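Cyclopropane mycolic acid synthase MmaA2 (Mycobacterium tuberculosis, PDB 1TPY) converts a double bond of alpha mycolic acids into a cis cyclopropane ring at the distal position, using S-adenosyl-L-methionine as the methylene donor. Local coordinates at residues Phe191-Phe194 against Ile195-Ile199; Gly137-Glu140 against His141-His144; Glu260-Met263 against Lys264-Thr267. All coordinates share one frame; numbering follows the deposited sequence.

Contact 1 of 3, residues Phe191-Phe194 against Ile195-Ile199; sequences FLKF and IATEI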
loop_
_atom_site.group_PDB
_atom_site.type_symbol
_atom_site.label_atom_id
_atom_site.label_comp_id
_atom_site.label_asym_id
_atom_site.label_seq_id
_atom_site.Cartn_x
_atom_site.Cartn_y
_atom_site.Cartn_z
ATOM N N PHE A 191 -7.477 -20.151 -2.066
ATOM C CA PHE A 191 -6.444 -19.245 -1.588
ATOM C C PHE A 191 -7.036 -17.870 -1.289
ATOM O O PHE A 191 -6.747 -17.281 -0.254
ATOM C CB PHE A 191 -5.316 -19.115 -2.617
ATOM C CG PHE A 191 -4.156 -18.298 -2.131
ATOM C CD1 PHE A 191 -3.333 -18.773 -1.114
ATOM C CD2 PHE A 191 -3.908 -17.034 -2.662
ATOM C CE1 PHE A 191 -2.276 -17.998 -0.627
ATOM C CE2 PHE A 191 -2.860 -16.251 -2.186
ATOM C CZ PHE A 191 -2.041 -16.733 -1.166
ATOM N N LEU A 192 -7.867 -17.362 -2.197
ATOM C CA LEU A 192 -8.494 -16.056 -2.004
ATOM C C LEU A 192 -9.323 -16.022 -0.713
ATOM O O LEU A 192 -9.309 -15.034 0.028
ATOM C CB LEU A 192 -9.378 -15.712 -3.210
ATOM C CG LEU A 192 -8.757 -14.919 -4.372
ATOM C CD1 LEU A 192 -7.327 -15.348 -4.612
ATOM C CD2 LEU A 192 -9.590 -15.121 -5.632
ATOM N N LYS A 193 -10.045 -17.101 -0.441
ATOM C CA LYS A 193 -10.852 -17.164 0.765
ATOM C C LYS A 193 -9.906 -17.120 1.971
ATOM O O LYS A 193 -10.178 -16.450 2.967
ATOM C CB LYS A 193 -11.675 -18.452 0.769
ATOM C CG LYS A 193 -12.685 -18.550 1.901
ATOM C CD LYS A 193 -13.418 -19.886 1.856
ATOM C CE LYS A 193 -14.414 -20.019 3.002
ATOM N NZ LYS A 193 -15.051 -21.370 3.014
ATOM N N PHE A 194 -8.792 -17.838 1.862
ATOM C CA PHE A 194 -7.782 -17.884 2.917
ATOM C C PHE A 194 -7.274 -16.472 3.224
ATOM O O PHE A 194 -7.183 -16.067 4.387
ATOM C CB PHE A 194 -6.617 -18.779 2.473
ATOM C CG PHE A 194 -5.330 -18.520 3.206
ATOM C CD1 PHE A 194 -5.170 -18.912 4.530
ATOM C CD2 PHE A 194 -4.276 -17.864 2.569
ATOM C CE1 PHE A 194 -3.974 -18.656 5.213
ATOM C CE2 PHE A 194 -3.074 -17.601 3.246
ATOM C CZ PHE A 194 -2.928 -17.999 4.570
ATOM N N ILE A 195 -6.939 -15.728 2.179
ATOM C CA ILE A 195 -6.447 -14.367 2.355
ATOM C C ILE A 195 -7.483 -13.510 3.092
ATOM O O ILE A 195 -7.159 -12.813 4.057
ATOM C CB ILE A 195 -6.135 -13.717 0.993
ATOM C CG1 ILE A 195 -5.011 -14.481 0.290
ATOM C CG2 ILE A 195 -5.725 -12.269 1.195
ATOM C CD1 ILE A 195 -3.652 -14.340 0.955
ATOM N N ALA A 196 -8.731 -13.578 2.635
ATOM C CA ALA A 196 -9.818 -12.808 3.230
ATOM C C ALA A 196 -10.166 -13.255 4.647
ATOM O O ALA A 196 -10.691 -12.479 5.437
ATOM C CB ALA A 196 -11.048 -12.901 2.350
ATOM N N THR A 197 -9.861 -14.504 4.970
ATOM C CA THR A 197 -10.177 -15.038 6.287
ATOM C C THR A 197 -9.051 -14.953 7.314
ATOM O O THR A 197 -9.300 -14.642 8.480
ATOM C CB THR A 197 -10.630 -16.517 6.171
ATOM O OG1 THR A 197 -11.828 -16.586 5.387
ATOM C CG2 THR A 197 -10.893 -17.116 7.543
ATOM N N GLU A 198 -7.815 -15.210 6.893
ATOM C CA GLU A 198 -6.698 -15.200 7.835
ATOM C C GLU A 198 -5.638 -14.123 7.633
ATOM O O GLU A 198 -4.774 -13.946 8.490
ATOM C CB GLU A 198 -5.997 -16.566 7.816
ATOM C CG GLU A 198 -6.933 -17.771 7.836
ATOM C CD GLU A 198 -6.183 -19.091 7.942
ATOM O OE1 GLU A 198 -6.700 -20.115 7.445
ATOM O OE2 GLU A 198 -5.082 -19.106 8.532
ATOM N N ILE A 199 -5.695 -13.400 6.517
ATOM C CA ILE A 199 -4.673 -12.393 6.239
ATOM C C ILE A 199 -5.168 -10.959 6.148
ATOM O O ILE A 199 -4.726 -10.093 6.905
ATOM C CB ILE A 199 -3.919 -12.734 4.924
ATOM C CG1 ILE A 199 -3.496 -14.208 4.935
ATOM C CG2 ILE A 199 -2.703 -11.833 4.768
ATOM C CD1 ILE A 199 -2.579 -14.588 6.101
#
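Lys193 O takes two bonds from Thr197, from its backbone N at 2.8 Å and from its hydroxyl, OG1, at 2.9 Å. With OG1 beside its own backbone N (chi1 -62°), the hydroxyl turns back along the helix and meets Lys193 O from above the carbonyl plane. Glu198 N reaches Phe194 O at 2.7 Å in a nearly straight bond, and Thr197 N adds a weak second one to the same oxygen. Ile195 N and Ala196 N bond to Phe191 O and Leu192 O. Apart from the weak bond and the hydroxyl's, these are i to i+4 bonds in the C-terminal part of helix 186-199, and the Ile199 N to Ile195 O bond continues the pattern while the turn widens to pi type. The carboxylate of Glu198 crosses the Phe194 ring steeply and sets OE1 at the ring edge, 3.5 Å from CD1; its OE2 forms a long, weak ion pair with Arg261. Ile195 CG1 lies over one face of the Phe191 ring as a CH-pi contact 4.1 Å from the centroid, and Ile195 CD1 touches Phe191 CZ at 3.6 Å. The same CD1 meets Phe194 CD2 at 3.9 Å, so this methyl bridges both phenylalanines. Ile199 CD1 approaches Phe194 CZ obliquely. Leu272 and Tyr265 of helix 256-275 pack against Phe191 and Phe194, and Ile195 touches the bound cetyl-trimethyl-ammonium.

Contact 2 of 3, residues Gly137-Glu140 against His141-His144; sequences GAFE and HFGH. With SAH (S-adenosyl-L-homocysteine), chain C; 16A (cetyl-trimethyl-ammonium), chain D.
Two backbone bonds hold this short, weakly bonded helical turn: His141 N to Ala138 O and Phe142 N to Phe139 O, both 2.9 Å, each donor standing above the carbonyl plane. A water extends the pattern, donating a hydrogen bond to Phe139 O and accepting one from Gly143 N, where the chain leaves the helix with positive phi. Among aromatic contacts, Phe139 CA sits over the centre of the Phe142 ring, 3.6 Å from its centroid and 9° off the normal. The two phenylalanine rings meet obliquely, CD1 of Phe139 being 3.4 Å from CD1 of Phe142. Phe142 CG stands beside its own backbone N (chi1 -66°), laying the ring over the Phe139 backbone. Buried polar ends are satisfied outside the turn, His141 NE2 by Tyr16 OH and Glu140 OE2 by Ile169 N. Ala138 CB lies 3.1 Å from SAH O4', while the Phe142 edge meets the adenine, CE2 being 3.6 Å from SAH C5. Glu140 CB and His141 NE2 touch the cetyl chain at C13 and C14. Following strand 132-136, this turn borders the pockets of SAH and of the detergent, the latter probably where the acyl substrate lies, in the Rossmann-like fold of S-adenosylmethionine-dependent methyltransferases.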
loop_
_atom_site.group_PDB
_atom_site.type_symbol
_atom_site.label_atom_id
_atom_site.label_comp_id
_atom_site.label_asym_id
_atom_site.label_seq_id
_atom_site.Cartn_x
_atom_site.Cartn_y
_atom_site.Cartn_z
ATOM N N GLY A 137 -0.754 0.825 -1.539
ATOM C CA GLY A 137 -1.189 -0.395 -0.885
ATOM C C GLY A 137 -2.233 -0.238 0.202
ATOM O O GLY A 137 -2.400 -1.129 1.030
ATOM N N ALA A 138 -2.946 0.882 0.205
ATOM C CA ALA A 138 -3.976 1.108 1.211
ATOM C C ALA A 138 -5.371 0.909 0.624
ATOM O O ALA A 138 -6.257 0.361 1.275
ATOM C CB ALA A 138 -3.849 2.520 1.781
ATOM N N PHE A 139 -5.542 1.353 -0.616
ATOM C CA PHE A 139 -6.812 1.279 -1.336
ATOM C C PHE A 139 -7.521 -0.078 -1.257
ATOM O O PHE A 139 -8.744 -0.138 -1.112
ATOM C CB PHE A 139 -6.576 1.629 -2.805
ATOM C CG PHE A 139 -7.829 1.980 -3.561
ATOM C CD1 PHE A 139 -8.398 3.251 -3.438
ATOM C CD2 PHE A 139 -8.424 1.058 -4.417
ATOM C CE1 PHE A 139 -9.542 3.599 -4.163
ATOM C CE2 PHE A 139 -9.574 1.395 -5.149
ATOM C CZ PHE A 139 -10.134 2.670 -5.022
ATOM N N GLU A 140 -6.744 -1.153 -1.375
ATOM C CA GLU A 140 -7.273 -2.514 -1.335
ATOM C C GLU A 140 -8.115 -2.775 -0.083
ATOM O O GLU A 140 -8.989 -3.645 -0.084
ATOM C CB GLU A 140 -6.121 -3.526 -1.405
ATOM C CG GLU A 140 -5.202 -3.368 -2.622
ATOM C CD GLU A 140 -4.019 -2.435 -2.376
ATOM O OE1 GLU A 140 -4.208 -1.362 -1.768
ATOM O OE2 GLU A 140 -2.896 -2.775 -2.801
ATOM N N HIS A 141 -7.850 -2.011 0.974
ATOM C CA HIS A 141 -8.566 -2.138 2.247
ATOM C C HIS A 141 -9.828 -1.282 2.331
ATOM O O HIS A 141 -10.715 -1.555 3.134
ATOM C CB HIS A 141 -7.657 -1.727 3.408
ATOM C CG HIS A 141 -6.570 -2.707 3.713
ATOM N ND1 HIS A 141 -6.815 -3.935 4.291
ATOM C CD2 HIS A 141 -5.228 -2.635 3.538
ATOM C CE1 HIS A 141 -5.673 -4.575 4.461
ATOM N NE2 HIS A 141 -4.694 -3.809 4.013
ATOM N N PHE A 142 -9.897 -0.239 1.515
ATOM C CA PHE A 142 -11.031 0.677 1.544
ATOM C C PHE A 142 -12.409 0.045 1.405
ATOM O O PHE A 142 -13.353 0.465 2.073
ATOM C CB PHE A 142 -10.863 1.754 0.467
ATOM C CG PHE A 142 -9.697 2.677 0.699
ATOM C CD1 PHE A 142 -9.378 3.649 -0.239
ATOM C CD2 PHE A 142 -8.897 2.552 1.830
ATOM C CE1 PHE A 142 -8.275 4.484 -0.062
ATOM C CE2 PHE A 142 -7.793 3.383 2.015
ATOM C CZ PHE A 142 -7.481 4.352 1.064
ATOM N N GLY A 143 -12.522 -0.961 0.548
ATOM C CA GLY A 143 -13.807 -1.600 0.326
ATOM C C GLY A 143 -14.450 -0.956 -0.889
ATOM O O GLY A 143 -14.465 0.269 -1.007
ATOM N N HIS A 144 -14.972 -1.765 -1.802
ATOM C CA HIS A 144 -15.596 -1.228 -3.009
ATOM C C HIS A 144 -16.693 -0.219 -2.694
ATOM O O HIS A 144 -16.849 0.780 -3.399
ATOM C CB HIS A 144 -16.183 -2.360 -3.864
ATOM C CG HIS A 144 -15.157 -3.297 -4.424
ATOM N ND1 HIS A 144 -13.801 -3.086 -4.293
ATOM C CD2 HIS A 144 -15.291 -4.443 -5.133
ATOM C CE1 HIS A 144 -13.145 -4.061 -4.896
ATOM N NE2 HIS A 144 -14.026 -4.898 -5.415
HETATM N N SAH C . 1.726 2.764 2.367
HETATM C CA SAH C . 2.588 1.907 3.181
HETATM C CB SAH C . 1.768 0.865 3.985
HETATM C CG SAH C . 0.846 -0.076 3.210
HETATM S SD SAH C . -0.036 -1.250 4.275
HETATM C C SAH C . 3.621 1.190 2.311
HETATM O O SAH C . 3.505 1.271 1.075
HETATM O OXT SAH C . 4.525 0.542 2.872
HETATM C "C5'" SAH C . -1.739 -0.636 4.194
HETATM C "C4'" SAH C . -1.870 0.699 4.942
HETATM O "O4'" SAH C . -3.093 1.407 4.624
HETATM C "C3'" SAH C . -1.852 0.548 6.462
HETATM O "O3'" SAH C . -1.031 1.587 7.026
HETATM C "C2'" SAH C . -3.295 0.704 6.849
HETATM O "O2'" SAH C . -3.436 1.105 8.222
HETATM C "C1'" SAH C . -3.746 1.729 5.861
HETATM N N9 SAH C . -5.254 1.819 5.673
HETATM C C8 SAH C . -6.181 0.877 5.360
HETATM N N7 SAH C . -7.408 1.280 5.265
HETATM C C5 SAH C . -7.291 2.645 5.545
HETATM C C6 SAH C . -8.225 3.715 5.619
HETATM N N6 SAH C . -9.528 3.548 5.405
HETATM N N1 SAH C . -7.750 4.968 5.927
HETATM C C2 SAH C . -6.426 5.147 6.148
HETATM N N3 SAH C . -5.455 4.221 6.108
HETATM C C4 SAH C . -5.969 2.978 5.795
HETATM C C1 16A D . 1.394 -8.717 -0.824
HETATM C C2 16A D . -0.130 -8.817 -0.759
HETATM C C3 16A D . -0.683 -9.428 -2.056
HETATM C C4 16A D . -2.195 -9.601 -2.108
HETATM C C5 16A D . -2.587 -10.221 -3.459
HETATM C C6 16A D . -4.090 -10.459 -3.669
HETATM C C7 16A D . -4.819 -11.474 -2.752
HETATM C C8 16A D . -6.359 -11.371 -2.635
HETATM C C9 16A D . -6.954 -9.980 -2.311
HETATM C C10 16A D . -6.586 -9.372 -0.938
HETATM C C11 16A D . -6.772 -7.840 -0.798
HETATM C C12 16A D . -6.015 -7.191 0.371
HETATM C C13 16A D . -4.733 -6.489 -0.091
HETATM C C14 16A D . -3.943 -5.933 1.092
HETATM C C15 16A D . -2.569 -5.499 0.555
HETATM C C16 16A D . -1.698 -5.078 1.757
HETATM N N1 16A D . -0.244 -4.615 1.722
HETATM C C17 16A D . 0.529 -4.313 2.778
HETATM C C18 16A D . 0.609 -5.586 0.935
HETATM C C19 16A D . -0.173 -3.325 0.935
HETATM O O HOH W 1 -10.845 -1.678 -1.679
#

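Contact 3 of 3, residues Glu260-Met263 against Lys264-Thr267; sequences ERYM and KYLT. With 16A (cetyl-trimethyl-ammonium), chain D.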
loop_
_atom_site.group_PDB
_atom_site.type_symbol
_atom_site.label_atom_id
_atom_site.label_comp_id
_atom_site.label_asym_id
_atom_site.label_seq_id
_atom_site.Cartn_x
_atom_site.Cartn_y
_atom_site.Cartn_z
ATOM N N GLU A 260 3.722 -20.320 9.505
ATOM C CA GLU A 260 3.192 -21.028 8.346
ATOM C C GLU A 260 2.088 -20.235 7.647
ATOM O O GLU A 260 1.984 -20.261 6.419
ATOM C CB GLU A 260 2.667 -22.414 8.751
ATOM C CG GLU A 260 3.744 -23.372 9.263
ATOM C CD GLU A 260 4.803 -23.729 8.215
ATOM O OE1 GLU A 260 5.815 -24.365 8.586
ATOM O OE2 GLU A 260 4.633 -23.387 7.025
ATOM N N ARG A 261 1.266 -19.535 8.421
ATOM C CA ARG A 261 0.195 -18.737 7.837
ATOM C C ARG A 261 0.776 -17.677 6.891
ATOM O O ARG A 261 0.319 -17.534 5.758
ATOM C CB ARG A 261 -0.631 -18.069 8.940
ATOM C CG ARG A 261 -1.742 -17.165 8.434
ATOM C CD ARG A 261 -2.960 -17.261 9.338
ATOM N NE ARG A 261 -2.677 -16.822 10.698
ATOM C CZ ARG A 261 -3.084 -17.460 11.792
ATOM N NH1 ARG A 261 -3.790 -18.576 11.694
ATOM N NH2 ARG A 261 -2.785 -16.977 12.990
ATOM N N TYR A 262 1.788 -16.945 7.353
ATOM C CA TYR A 262 2.405 -15.919 6.530
ATOM C C TYR A 262 3.211 -16.478 5.359
ATOM O O TYR A 262 3.217 -15.886 4.278
ATOM C CB TYR A 262 3.258 -14.980 7.391
ATOM C CG TYR A 262 2.435 -13.844 7.973
ATOM C CD1 TYR A 262 1.456 -14.089 8.936
ATOM C CD2 TYR A 262 2.580 -12.538 7.500
ATOM C CE1 TYR A 262 0.630 -13.062 9.412
ATOM C CE2 TYR A 262 1.764 -11.503 7.964
ATOM C CZ TYR A 262 0.790 -11.773 8.923
ATOM O OH TYR A 262 -0.013 -10.757 9.398
ATOM N N MET A 263 3.878 -17.616 5.554
ATOM C CA MET A 263 4.633 -18.219 4.459
ATOM C C MET A 263 3.642 -18.656 3.386
ATOM O O MET A 263 3.899 -18.525 2.193
ATOM C CB MET A 263 5.436 -19.432 4.939
ATOM C CG MET A 263 6.637 -19.089 5.816
ATOM S SD MET A 263 7.741 -17.885 5.037
ATOM C CE MET A 263 8.353 -18.857 3.645
ATOM N N LYS A 264 2.501 -19.176 3.823
ATOM C CA LYS A 264 1.460 -19.618 2.901
ATOM C C LYS A 264 0.929 -18.408 2.137
ATOM O O LYS A 264 0.698 -18.472 0.926
ATOM C CB LYS A 264 0.315 -20.282 3.679
ATOM C CG LYS A 264 -0.868 -20.726 2.816
ATOM C CD LYS A 264 -1.942 -21.394 3.667
ATOM C CE LYS A 264 -3.196 -21.703 2.853
ATOM N NZ LYS A 264 -4.224 -22.422 3.676
ATOM N N TYR A 265 0.743 -17.301 2.850
ATOM C CA TYR A 265 0.238 -16.083 2.230
ATOM C C TYR A 265 1.265 -15.460 1.288
ATOM O O TYR A 265 0.941 -15.129 0.151
ATOM C CB TYR A 265 -0.209 -15.090 3.319
ATOM C CG TYR A 265 0.214 -13.637 3.159
ATOM C CD1 TYR A 265 -0.032 -12.927 1.982
ATOM C CD2 TYR A 265 0.817 -12.958 4.221
ATOM C CE1 TYR A 265 0.310 -11.578 1.866
ATOM C CE2 TYR A 265 1.163 -11.608 4.119
ATOM C CZ TYR A 265 0.907 -10.927 2.939
ATOM O OH TYR A 265 1.260 -9.603 2.841
ATOM N N LEU A 266 2.505 -15.328 1.741
ATOM C CA LEU A 266 3.529 -14.719 0.900
ATOM C C LEU A 266 3.806 -15.506 -0.382
ATOM O O LEU A 266 3.815 -14.933 -1.468
ATOM C CB LEU A 266 4.828 -14.531 1.695
ATOM C CG LEU A 266 4.759 -13.607 2.918
ATOM C CD1 LEU A 266 6.119 -13.599 3.599
ATOM C CD2 LEU A 266 4.359 -12.187 2.514
ATOM N N THR A 267 4.032 -16.811 -0.259
ATOM C CA THR A 267 4.315 -17.635 -1.431
ATOM C C THR A 267 3.088 -17.765 -2.326
ATOM O O THR A 267 3.211 -17.797 -3.546
ATOM C CB THR A 267 4.804 -19.049 -1.033
ATOM O OG1 THR A 267 3.856 -19.656 -0.148
ATOM C CG2 THR A 267 6.151 -18.969 -0.335
HETATM C C1 16A D . 1.394 -8.717 -0.824
HETATM C C2 16A D . -0.130 -8.817 -0.759
HETATM C C3 16A D . -0.683 -9.428 -2.056
HETATM C C4 16A D . -2.195 -9.601 -2.108
HETATM C C5 16A D . -2.587 -10.221 -3.459
HETATM C C6 16A D . -4.090 -10.459 -3.669
HETATM C C7 16A D . -4.819 -11.474 -2.752
HETATM C C8 16A D . -6.359 -11.371 -2.635
HETATM C C9 16A D . -6.954 -9.980 -2.311
HETATM C C10 16A D . -6.586 -9.372 -0.938
HETATM C C11 16A D . -6.772 -7.840 -0.798
HETATM C C12 16A D . -6.015 -7.191 0.371
HETATM C C13 16A D . -4.733 -6.489 -0.091
HETATM C C14 16A D . -3.943 -5.933 1.092
HETATM C C15 16A D . -2.569 -5.499 0.555
HETATM C C16 16A D . -1.698 -5.078 1.757
HETATM N N1 16A D . -0.244 -4.615 1.722
HETATM C C17 16A D . 0.529 -4.313 2.778
HETATM C C18 16A D . 0.609 -5.586 0.935
HETATM C C19 16A D . -0.173 -3.325 0.935
#
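Met263, Tyr262 and Lys264 bury the most surface in this piece of helix 256-275, a regular alpha-helix in which every N-H of 264-267 bonds to the carbonyl four residues earlier. Tyr262 and Tyr265 point the same way and meet as an offset edge-to-face pair, the Tyr265 edge toward the Tyr262 face, centroids 5.5 Å apart and planes at 73°; their CD2 atoms are closest, at 3.7 Å. Tyr262 O takes the bond from Leu266 N at 2.7 Å. Lys264 packs its CB against Glu260 O at 3.2 Å and then runs out extended to a cation-pi contact with Phe194. Met263 folds its side chain back on itself toward Leu243 and Gln244 of helix 229-245. Beyond the pair, Tyr265 OH bonds to Tyr33 OH and lies 3.8 Å from C1 of the cetyl-trimethyl-ammonium, whose C2 lies in plane at the ring edge, so Tyr265 lines this detergent's pocket, probably also the lipid substrate's. Met263 O accepts twice from Thr267: N comes in at 3.0 Å from one side of the carbonyl plane, and OG1, placed between backbone N and carbonyl carbon (chi1 54°), at 2.6 Å from the other.

How the contacts relate
The touching residues of contact 2 are all buried near the centre of the chain, whereas contacts 1 and 3 lie farther out, partly buried, with some exposed residues. Contacts 1 and 3 belong to neighbouring helices, 186-199 and 256-275, that pack directly: Ile199 CD1 meets Arg261 CG at 3.6 Å. Contact 2 touches neither, its nearest atoms being about 6 Å from contact 1 and about 8 Å from contact 3, yet all three border the cetyl-trimethyl-ammonium. The chemistry follows place: the outer helices each use an exposed threonine hydroxyl to double a backbone bond, while the inner turn has two backbone bonds, a bridging water, and Ala138, His141 and Phe142 against SAH.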